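PDB 1SR8: cobalamin biosynthesis protein (cbiD) from Archaeoglobus fulgidus, which probably methylates C-1 of cobalt-precorrin-5B, with S-adenosyl-L-methionine as methyl donor, to give cobalt-precorrin-6A in the anaerobic route to cobalamin. Local coordinates for residues P5-K17 / V198-R210. Residues are numbered along the deposited sequence; the frame is centred on the assembly and turned at random.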
ATOM      1  N   PRO A   5       3.476   9.105  -9.193  1.00 23.11           N
ATOM      2  CA  PRO A   5       4.704   8.320  -9.017  1.00 21.66           C
ATOM      3  C   PRO A   5       4.536   6.824  -8.764  1.00 21.79           C
ATOM      4  O   PRO A   5       5.489   6.066  -8.903  1.00 23.15           O
ATOM      5  CB  PRO A   5       5.401   9.033  -7.861  1.00 21.07           C
ATOM      6  CG  PRO A   5       4.273   9.534  -7.054  1.00 20.81           C
ATOM      7  CD  PRO A   5       3.315  10.068  -8.092  1.00 21.12           C
ATOM      8  N   ILE A   6       3.333   6.393  -8.406  1.00 22.31           N
ATOM      9  CA  ILE A   6       3.093   4.981  -8.131  1.00 22.08           C
ATOM     10  C   ILE A   6       2.344   4.270  -9.251  1.00 23.26           C
ATOM     11  O   ILE A   6       2.848   3.285  -9.809  1.00 23.76           O
ATOM     12  CB  ILE A   6       2.308   4.798  -6.813  1.00 23.04           C
ATOM     13  CG1 ILE A   6       3.123   5.348  -5.648  1.00 20.46           C
ATOM     14  CG2 ILE A   6       2.007   3.321  -6.570  1.00 22.60           C
ATOM     15  CD1 ILE A   6       2.327   5.435  -4.385  1.00 22.93           C
ATOM     16  N   GLU A   7       1.156   4.764  -9.594  1.00 21.78           N
ATOM     17  CA  GLU A   7       0.380   4.126 -10.641  1.00 21.19           C
ATOM     18  C   GLU A   7       0.738   4.610 -12.036  1.00 21.74           C
ATOM     19  O   GLU A   7       0.271   4.055 -13.023  1.00 21.58           O
ATOM     20  CB  GLU A   7      -1.106   4.296 -10.386  1.00 21.82           C
ATOM     21  CG  GLU A   7      -1.904   3.161 -10.967  1.00 21.92           C
ATOM     22  CD  GLU A   7      -3.292   3.069 -10.397  1.00 23.05           C
ATOM     23  OE1 GLU A   7      -3.459   3.203  -9.166  1.00 24.04           O
ATOM     24  OE2 GLU A   7      -4.228   2.840 -11.181  1.00 25.61           O
ATOM     25  N   LEU A   8       1.545   5.663 -12.110  1.00 22.37           N
ATOM     26  CA  LEU A   8       2.041   6.190 -13.383  1.00 24.30           C
ATOM     27  C   LEU A   8       1.104   6.826 -14.417  1.00 25.56           C
ATOM     28  O   LEU A   8       1.514   7.071 -15.556  1.00 25.93           O
ATOM     29  CB  LEU A   8       2.865   5.098 -14.071  1.00 23.62           C
ATOM     30  CG  LEU A   8       4.342   4.966 -13.677  1.00 25.40           C
ATOM     31  CD1 LEU A   8       4.562   5.248 -12.210  1.00 24.51           C
ATOM     32  CD2 LEU A   8       4.811   3.575 -14.038  1.00 23.44           C
ATOM     33  N   TYR A   9      -0.142   7.095 -14.054  1.00 26.51           N
ATOM     34  CA  TYR A   9      -1.041   7.730 -15.004  1.00 26.13           C
ATOM     35  C   TYR A   9      -0.804   9.232 -14.929  1.00 28.23           C
ATOM     36  O   TYR A   9      -0.119   9.727 -14.023  1.00 25.91           O
ATOM     37  CB  TYR A   9      -2.502   7.404 -14.683  1.00 24.89           C
ATOM     38  CG  TYR A   9      -2.866   7.559 -13.220  1.00 26.23           C
ATOM     39  CD1 TYR A   9      -2.816   8.806 -12.589  1.00 25.31           C
ATOM     40  CD2 TYR A   9      -3.253   6.454 -12.459  1.00 26.09           C
ATOM     41  CE1 TYR A   9      -3.138   8.948 -11.241  1.00 24.17           C
ATOM     42  CE2 TYR A   9      -3.576   6.587 -11.108  1.00 26.31           C
ATOM     43  CZ  TYR A   9      -3.516   7.836 -10.507  1.00 26.42           C
ATOM     44  OH  TYR A   9      -3.833   7.964  -9.172  1.00 26.34           O
ATOM     45  N   ARG A  10      -1.361   9.954 -15.892  1.00 30.21           N
ATOM     46  CA  ARG A  10      -1.218  11.398 -15.936  1.00 32.47           C
ATOM     47  C   ARG A  10      -2.457  12.067 -15.371  1.00 32.39           C
ATOM     48  O   ARG A  10      -3.563  11.532 -15.455  1.00 30.67           O
ATOM     49  CB  ARG A  10      -1.010  11.860 -17.372  1.00 34.99           C
ATOM     50  CG  ARG A  10      -1.159  13.346 -17.546  1.00 40.81           C
ATOM     51  CD  ARG A  10      -1.119  13.755 -19.000  1.00 43.36           C
ATOM     52  NE  ARG A  10      -1.017  15.203 -19.109  1.00 46.42           N
ATOM     53  CZ  ARG A  10      -0.644  15.846 -20.208  1.00 48.77           C
ATOM     54  NH1 ARG A  10      -0.338  15.171 -21.309  1.00 50.66           N
ATOM     55  NH2 ARG A  10      -0.553  17.170 -20.200  1.00 52.58           N
ATOM     56  N   TYR A  11      -2.260  13.240 -14.781  1.00 35.06           N
ATOM     57  CA  TYR A  11      -3.367  13.995 -14.221  1.00 37.86           C
ATOM     58  C   TYR A  11      -3.797  15.051 -15.229  1.00 39.75           C
ATOM     59  O   TYR A  11      -2.954  15.706 -15.849  1.00 40.44           O
ATOM     60  CB  TYR A  11      -2.957  14.673 -12.906  1.00 37.14           C
ATOM     61  CG  TYR A  11      -2.837  13.723 -11.730  1.00 35.81           C
ATOM     62  CD1 TYR A  11      -1.599  13.218 -11.333  1.00 34.77           C
ATOM     63  CD2 TYR A  11      -3.969  13.325 -11.018  1.00 35.83           C
ATOM     64  CE1 TYR A  11      -1.492  12.344 -10.253  1.00 35.28           C
ATOM     65  CE2 TYR A  11      -3.874  12.451  -9.941  1.00 35.40           C
ATOM     66  CZ  TYR A  11      -2.637  11.964  -9.563  1.00 35.89           C
ATOM     67  OH  TYR A  11      -2.550  11.089  -8.499  1.00 37.75           O
ATOM     68  N   PRO A  12      -5.117  15.212 -15.427  1.00 41.24           N
ATOM     69  CA  PRO A  12      -5.635  16.207 -16.372  1.00 43.34           C
ATOM     70  C   PRO A  12      -5.017  17.563 -16.038  1.00 45.98           C
ATOM     71  O   PRO A  12      -5.137  18.037 -14.909  1.00 47.66           O
ATOM     72  CB  PRO A  12      -7.136  16.173 -16.107  1.00 41.16           C
ATOM     73  CG  PRO A  12      -7.367  14.746 -15.745  1.00 40.10           C
ATOM     74  CD  PRO A  12      -6.220  14.458 -14.808  1.00 40.15           C
ATOM     75  N   GLU A  13      -4.355  18.189 -17.005  1.00 48.57           N
ATOM     76  CA  GLU A  13      -3.720  19.476 -16.745  1.00 50.75           C
ATOM     77  C   GLU A  13      -4.671  20.532 -16.190  1.00 49.76           C
ATOM     78  O   GLU A  13      -4.246  21.463 -15.516  1.00 50.32           O
ATOM     79  CB  GLU A  13      -3.059  20.020 -18.007  1.00 53.81           C
ATOM     80  CG  GLU A  13      -2.275  21.289 -17.734  1.00 58.85           C
ATOM     81  CD  GLU A  13      -1.802  21.975 -18.993  1.00 61.49           C
ATOM     82  OE1 GLU A  13      -2.666  22.379 -19.810  1.00 63.97           O
ATOM     83  OE2 GLU A  13      -0.568  22.110 -19.157  1.00 62.26           O
ATOM     84  N   LYS A  14      -5.956  20.387 -16.472  1.00 50.10           N
ATOM     85  CA  LYS A  14      -6.943  21.342 -15.995  1.00 50.79           C
ATOM     86  C   LYS A  14      -7.314  21.145 -14.519  1.00 51.15           C
ATOM     87  O   LYS A  14      -8.057  21.948 -13.945  1.00 52.09           O
ATOM     88  CB  LYS A  14      -8.194  21.260 -16.868  1.00 51.40           C
ATOM     89  CG  LYS A  14      -8.731  19.857 -17.050  1.00 52.60           C
ATOM     90  CD  LYS A  14      -9.947  19.860 -17.958  1.00 54.64           C
ATOM     91  CE  LYS A  14     -10.601  18.489 -18.000  1.00 56.69           C
ATOM     92  NZ  LYS A  14     -11.835  18.490 -18.836  1.00 58.36           N
ATOM     93  N   TRP A  15      -6.792  20.079 -13.911  1.00 50.69           N
ATOM     94  CA  TRP A  15      -7.049  19.760 -12.500  1.00 48.44           C
ATOM     95  C   TRP A  15      -5.970  20.389 -11.637  1.00 47.75           C
ATOM     96  O   TRP A  15      -6.156  20.612 -10.436  1.00 47.09           O
ATOM     97  CB  TRP A  15      -7.020  18.246 -12.283  1.00 47.32           C
ATOM     98  CG  TRP A  15      -8.181  17.501 -12.872  1.00 46.35           C
ATOM     99  CD1 TRP A  15      -9.098  17.969 -13.772  1.00 45.52           C
ATOM    100  CD2 TRP A  15      -8.538  16.142 -12.607  1.00 45.85           C
ATOM    101  NE1 TRP A  15     -10.002  16.986 -14.080  1.00 45.03           N
ATOM    102  CE2 TRP A  15      -9.683  15.853 -13.378  1.00 45.59           C
ATOM    103  CE3 TRP A  15      -7.998  15.138 -11.789  1.00 43.71           C
ATOM    104  CZ2 TRP A  15     -10.304  14.597 -13.356  1.00 45.31           C
ATOM    105  CZ3 TRP A  15      -8.615  13.891 -11.767  1.00 43.25           C
ATOM    106  CH2 TRP A  15      -9.756  13.633 -12.547  1.00 44.14           C
ATOM    107  N   ILE A  16      -4.834  20.651 -12.272  1.00 47.74           N
ATOM    108  CA  ILE A  16      -3.685  21.242 -11.614  1.00 47.81           C
ATOM    109  C   ILE A  16      -3.834  22.750 -11.570  1.00 49.96           C
ATOM    110  O   ILE A  16      -3.620  23.448 -12.563  1.00 50.61           O
ATOM    111  CB  ILE A  16      -2.391  20.895 -12.352  1.00 46.34           C
ATOM    112  CG1 ILE A  16      -2.382  19.400 -12.683  1.00 46.26           C
ATOM    113  CG2 ILE A  16      -1.194  21.272 -11.491  1.00 45.47           C
ATOM    114  CD1 ILE A  16      -1.153  18.927 -13.429  1.00 46.32           C
ATOM    115  N   LYS A  17      -4.227  23.235 -10.404  1.00 51.11           N
ATOM    116  CA  LYS A  17      -4.416  24.653 -10.148  1.00 51.82           C
ATOM    117  C   LYS A  17      -3.836  24.777  -8.753  1.00 52.48           C
ATOM    118  O   LYS A  17      -4.555  24.701  -7.754  1.00 54.24           O
ATOM    119  CB  LYS A  17      -5.909  24.991 -10.156  1.00 51.70           C
ATOM    120  CG  LYS A  17      -6.763  24.071  -9.283  1.00 52.39           C
ATOM    121  CD  LYS A  17      -8.255  24.294  -9.496  1.00 53.06           C
ATOM    122  CE  LYS A  17      -8.707  23.895 -10.906  1.00 53.44           C
ATOM    123  NZ  LYS A  17      -8.146  24.758 -11.986  1.00 54.54           N
ATOM    124  N   VAL A 198     -12.869   6.046  -6.888  1.00 25.39           N
ATOM    125  CA  VAL A 198     -13.320   5.247  -8.024  1.00 26.60           C
ATOM    126  C   VAL A 198     -13.756   6.130  -9.195  1.00 28.45           C
ATOM    127  O   VAL A 198     -13.457   5.811 -10.346  1.00 28.22           O
ATOM    128  CB  VAL A 198     -14.487   4.296  -7.641  1.00 26.43           C
ATOM    129  CG1 VAL A 198     -14.987   3.562  -8.872  1.00 26.30           C
ATOM    130  CG2 VAL A 198     -14.022   3.280  -6.614  1.00 25.07           C
ATOM    131  N   GLU A 199     -14.441   7.237  -8.904  1.00 30.06           N
ATOM    132  CA  GLU A 199     -14.912   8.158  -9.944  1.00 31.07           C
ATOM    133  C   GLU A 199     -13.768   8.957 -10.532  1.00 30.19           C
ATOM    134  O   GLU A 199     -13.723   9.205 -11.743  1.00 29.00           O
ATOM    135  CB  GLU A 199     -15.934   9.139  -9.380  1.00 34.50           C
ATOM    136  CG  GLU A 199     -17.057   8.492  -8.612  1.00 40.64           C
ATOM    137  CD  GLU A 199     -18.087   9.508  -8.154  1.00 44.63           C
ATOM    138  OE1 GLU A 199     -17.677  10.627  -7.750  1.00 44.11           O
ATOM    139  OE2 GLU A 199     -19.297   9.179  -8.191  1.00 45.95           O
ATOM    140  N   THR A 200     -12.856   9.375  -9.657  1.00 28.56           N
ATOM    141  CA  THR A 200     -11.688  10.147 -10.065  1.00 27.35           C
ATOM    142  C   THR A 200     -10.787   9.315 -10.985  1.00 28.12           C
ATOM    143  O   THR A 200     -10.353   9.786 -12.040  1.00 27.62           O
ATOM    144  CB  THR A 200     -10.850  10.582  -8.836  1.00 27.16           C
ATOM    145  OG1 THR A 200     -11.671  11.333  -7.938  1.00 27.37           O
ATOM    146  CG2 THR A 200      -9.662  11.432  -9.261  1.00 25.22           C
ATOM    147  N   LYS A 201     -10.505   8.076 -10.588  1.00 26.82           N
ATOM    148  CA  LYS A 201      -9.633   7.234 -11.391  1.00 27.08           C
ATOM    149  C   LYS A 201     -10.249   6.884 -12.743  1.00 26.36           C
ATOM    150  O   LYS A 201      -9.527   6.675 -13.713  1.00 24.89           O
ATOM    151  CB  LYS A 201      -9.251   5.965 -10.626  1.00 26.19           C
ATOM    152  CG  LYS A 201      -8.036   5.265 -11.227  1.00 28.88           C
ATOM    153  CD  LYS A 201      -7.539   4.099 -10.389  1.00 27.46           C
ATOM    154  CE  LYS A 201      -6.917   4.546  -9.073  1.00 27.63           C
ATOM    155  NZ  LYS A 201      -6.353   3.380  -8.328  1.00 29.72           N
ATOM    156  N   LEU A 202     -11.576   6.822 -12.812  1.00 27.01           N
ATOM    157  CA  LEU A 202     -12.244   6.521 -14.077  1.00 27.82           C
ATOM    158  C   LEU A 202     -12.023   7.699 -15.020  1.00 27.74           C
ATOM    159  O   LEU A 202     -11.726   7.513 -16.196  1.00 27.83           O
ATOM    160  CB  LEU A 202     -13.747   6.296 -13.867  1.00 27.86           C
ATOM    161  CG  LEU A 202     -14.615   6.245 -15.133  1.00 28.24           C
ATOM    162  CD1 LEU A 202     -14.097   5.180 -16.093  1.00 28.76           C
ATOM    163  CD2 LEU A 202     -16.049   5.954 -14.744  1.00 27.05           C
ATOM    164  N   LYS A 203     -12.160   8.912 -14.489  1.00 27.65           N
ATOM    165  CA  LYS A 203     -11.956  10.122 -15.272  1.00 27.66           C
ATOM    166  C   LYS A 203     -10.512  10.218 -15.731  1.00 27.13           C
ATOM    167  O   LYS A 203     -10.238  10.660 -16.846  1.00 26.92           O
ATOM    168  CB  LYS A 203     -12.309  11.357 -14.446  1.00 30.99           C
ATOM    169  CG  LYS A 203     -13.770  11.436 -14.051  1.00 34.26           C
ATOM    170  CD  LYS A 203     -14.041  12.719 -13.289  1.00 38.94           C
ATOM    171  CE  LYS A 203     -15.506  12.835 -12.887  1.00 41.67           C
ATOM    172  NZ  LYS A 203     -15.747  14.090 -12.115  1.00 44.25           N
ATOM    173  N   ILE A 204      -9.586   9.812 -14.869  1.00 25.21           N
ATOM    174  CA  ILE A 204      -8.174   9.838 -15.218  1.00 25.66           C
ATOM    175  C   ILE A 204      -7.931   8.855 -16.359  1.00 26.64           C
ATOM    176  O   ILE A 204      -7.141   9.119 -17.267  1.00 25.72           O
ATOM    177  CB  ILE A 204      -7.287   9.431 -14.021  1.00 25.29           C
ATOM    178  CG1 ILE A 204      -7.413  10.479 -12.909  1.00 27.42           C
ATOM    179  CG2 ILE A 204      -5.836   9.282 -14.468  1.00 23.39           C
ATOM    180  CD1 ILE A 204      -6.612  10.170 -11.648  1.00 28.83           C
ATOM    181  N   ALA A 205      -8.632   7.725 -16.304  1.00 26.91           N
ATOM    182  CA  ALA A 205      -8.503   6.676 -17.310  1.00 26.79           C
ATOM    183  C   ALA A 205      -9.171   7.058 -18.624  1.00 27.19           C
ATOM    184  O   ALA A 205      -9.029   6.354 -19.619  1.00 27.93           O
ATOM    185  CB  ALA A 205      -9.098   5.379 -16.784  1.00 24.80           C
ATOM    186  N   MET A 206      -9.897   8.168 -18.625  1.00 27.50           N
ATOM    187  CA  MET A 206     -10.575   8.630 -19.830  1.00 28.19           C
ATOM    188  C   MET A 206      -9.587   9.316 -20.767  1.00 27.50           C
ATOM    189  O   MET A 206      -9.911   9.602 -21.913  1.00 28.62           O
ATOM    190  CB  MET A 206     -11.696   9.606 -19.472  1.00 28.86           C
ATOM    191  CG  MET A 206     -12.765   9.016 -18.580  1.00 30.82           C
ATOM    192  SD  MET A 206     -14.115   8.244 -19.452  1.00 30.93           S
ATOM    193  CE  MET A 206     -15.400   8.830 -18.484  1.00 29.16           C
ATOM    194  N   GLN A 207      -8.383   9.591 -20.276  1.00 26.35           N
ATOM    195  CA  GLN A 207      -7.367  10.236 -21.100  1.00 25.63           C
ATOM    196  C   GLN A 207      -6.692   9.210 -21.995  1.00 25.22           C
ATOM    197  O   GLN A 207      -5.882   9.561 -22.845  1.00 25.95           O
ATOM    198  CB  GLN A 207      -6.294  10.879 -20.229  1.00 24.68           C
ATOM    199  CG  GLN A 207      -6.782  11.959 -19.317  1.00 26.12           C
ATOM    200  CD  GLN A 207      -5.782  12.257 -18.225  1.00 29.15           C
ATOM    201  OE1 GLN A 207      -5.629  11.474 -17.288  1.00 29.37           O
ATOM    202  NE2 GLN A 207      -5.077  13.385 -18.344  1.00 28.43           N
ATOM    203  N   TYR A 208      -7.023   7.939 -21.795  1.00 24.69           N
ATOM    204  CA  TYR A 208      -6.416   6.853 -22.561  1.00 23.64           C
ATOM    205  C   TYR A 208      -7.475   6.049 -23.279  1.00 23.73           C
ATOM    206  O   TYR A 208      -8.537   5.777 -22.723  1.00 21.55           O
ATOM    207  CB  TYR A 208      -5.634   5.932 -21.616  1.00 22.54           C
ATOM    208  CG  TYR A 208      -4.566   6.651 -20.830  1.00 20.03           C
ATOM    209  CD1 TYR A 208      -3.293   6.829 -21.361  1.00 21.06           C
ATOM    210  CD2 TYR A 208      -4.834   7.177 -19.560  1.00 20.41           C
ATOM    211  CE1 TYR A 208      -2.300   7.511 -20.656  1.00 21.21           C
ATOM    212  CE2 TYR A 208      -3.844   7.869 -18.837  1.00 21.23           C
ATOM    213  CZ  TYR A 208      -2.576   8.028 -19.396  1.00 22.70           C
ATOM    214  OH  TYR A 208      -1.577   8.690 -18.715  1.00 22.16           O
ATOM    215  N   HIS A 209      -7.186   5.662 -24.514  1.00 25.07           N
ATOM    216  CA  HIS A 209      -8.148   4.887 -25.277  1.00 26.09           C
ATOM    217  C   HIS A 209      -8.157   3.437 -24.799  1.00 26.48           C
ATOM    218  O   HIS A 209      -9.219   2.850 -24.585  1.00 25.96           O
ATOM    219  CB  HIS A 209      -7.833   4.942 -26.776  1.00 25.79           C
ATOM    220  CG  HIS A 209      -8.787   4.151 -27.611  1.00 23.98           C
ATOM    221  ND1 HIS A 209     -10.136   4.426 -27.655  1.00 25.01           N
ATOM    222  CD2 HIS A 209      -8.600   3.049 -28.375  1.00 23.89           C
ATOM    223  CE1 HIS A 209     -10.742   3.524 -28.408  1.00 26.46           C
ATOM    224  NE2 HIS A 209      -9.832   2.677 -28.856  1.00 25.65           N
ATOM    225  N   ARG A 210      -6.967   2.870 -24.626  1.00 26.85           N
ATOM    226  CA  ARG A 210      -6.832   1.492 -24.173  1.00 27.60           C
ATOM    227  C   ARG A 210      -6.414   1.481 -22.709  1.00 25.40           C
ATOM    228  O   ARG A 210      -5.477   2.170 -22.320  1.00 24.68           O
ATOM    229  CB  ARG A 210      -5.789   0.766 -25.025  1.00 31.15           C
ATOM    230  CG  ARG A 210      -6.030   0.909 -26.522  1.00 34.12           C
ATOM    231  CD  ARG A 210      -5.068   0.065 -27.358  1.00 39.53           C
ATOM    232  NE  ARG A 210      -5.237   0.301 -28.796  1.00 42.94           N
ATOM    233  CZ  ARG A 210      -4.737   1.348 -29.453  1.00 45.10           C
ATOM    234  NH1 ARG A 210      -4.022   2.263 -28.808  1.00 46.13           N
ATOM    235  NH2 ARG A 210      -4.958   1.493 -30.758  1.00 46.75           N
TER
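Lys201 NZ is gripped by three groups. Glu7 OE1 accepts from Lys201 NZ at 3.0 Å, a salt bridge that uses the syn lone pair of OE1. Glu191 forms a second salt bridge with the amine, which also donates to the carbonyl O of Val234. The Lys201 chain bends at CG-CD (chi3 -69°), which brings its amine to the acid. Glu7 OE2 accepts the backbone N-H of Val234, so both oxygens of this buried carboxylate are held. An alanine in place of Glu7 would probably leave the Lys201 amine with one carboxylate fewer and the N-H of Val234 without its acceptor.

Ile204 is the apolar centre of the contact. Its CG2 lies 3.6 Å from Tyr9 CD1 and also touches the carbonyl O of Arg10. Its CG1 points anti to its own carbonyl carbon (chi1 -65°), and CD1 at the end of that branch touches both tyrosine rings obliquely, 3.7 Å from Tyr9 CE1 and 4.0 Å from Tyr11 CE2. Trp15 closes the other end. Its CZ3 meets Thr200 CG2 at 3.7 Å and also touches Ile204 CG1. Lys203 CB comes to the edge of the indole, while Pro12 CG sits over one face, 3.5 Å above the ring plane.

Beyond the helix, the Arg10 backbone N donates to Tyr208 OH, 3.1 Å away. This bond is bent, with an angle of 138° at the hydrogen. The N-H approaches near the plane of the phenol ring.

The contact carries the N-terminal loop across helix 195-204, which packs beside the four-stranded parallel sheet. Aromatic and aliphatic groups fill most of it. At its Glu7 end one buried amine is shared by two carboxylates, which would be expected to favour its protonated form.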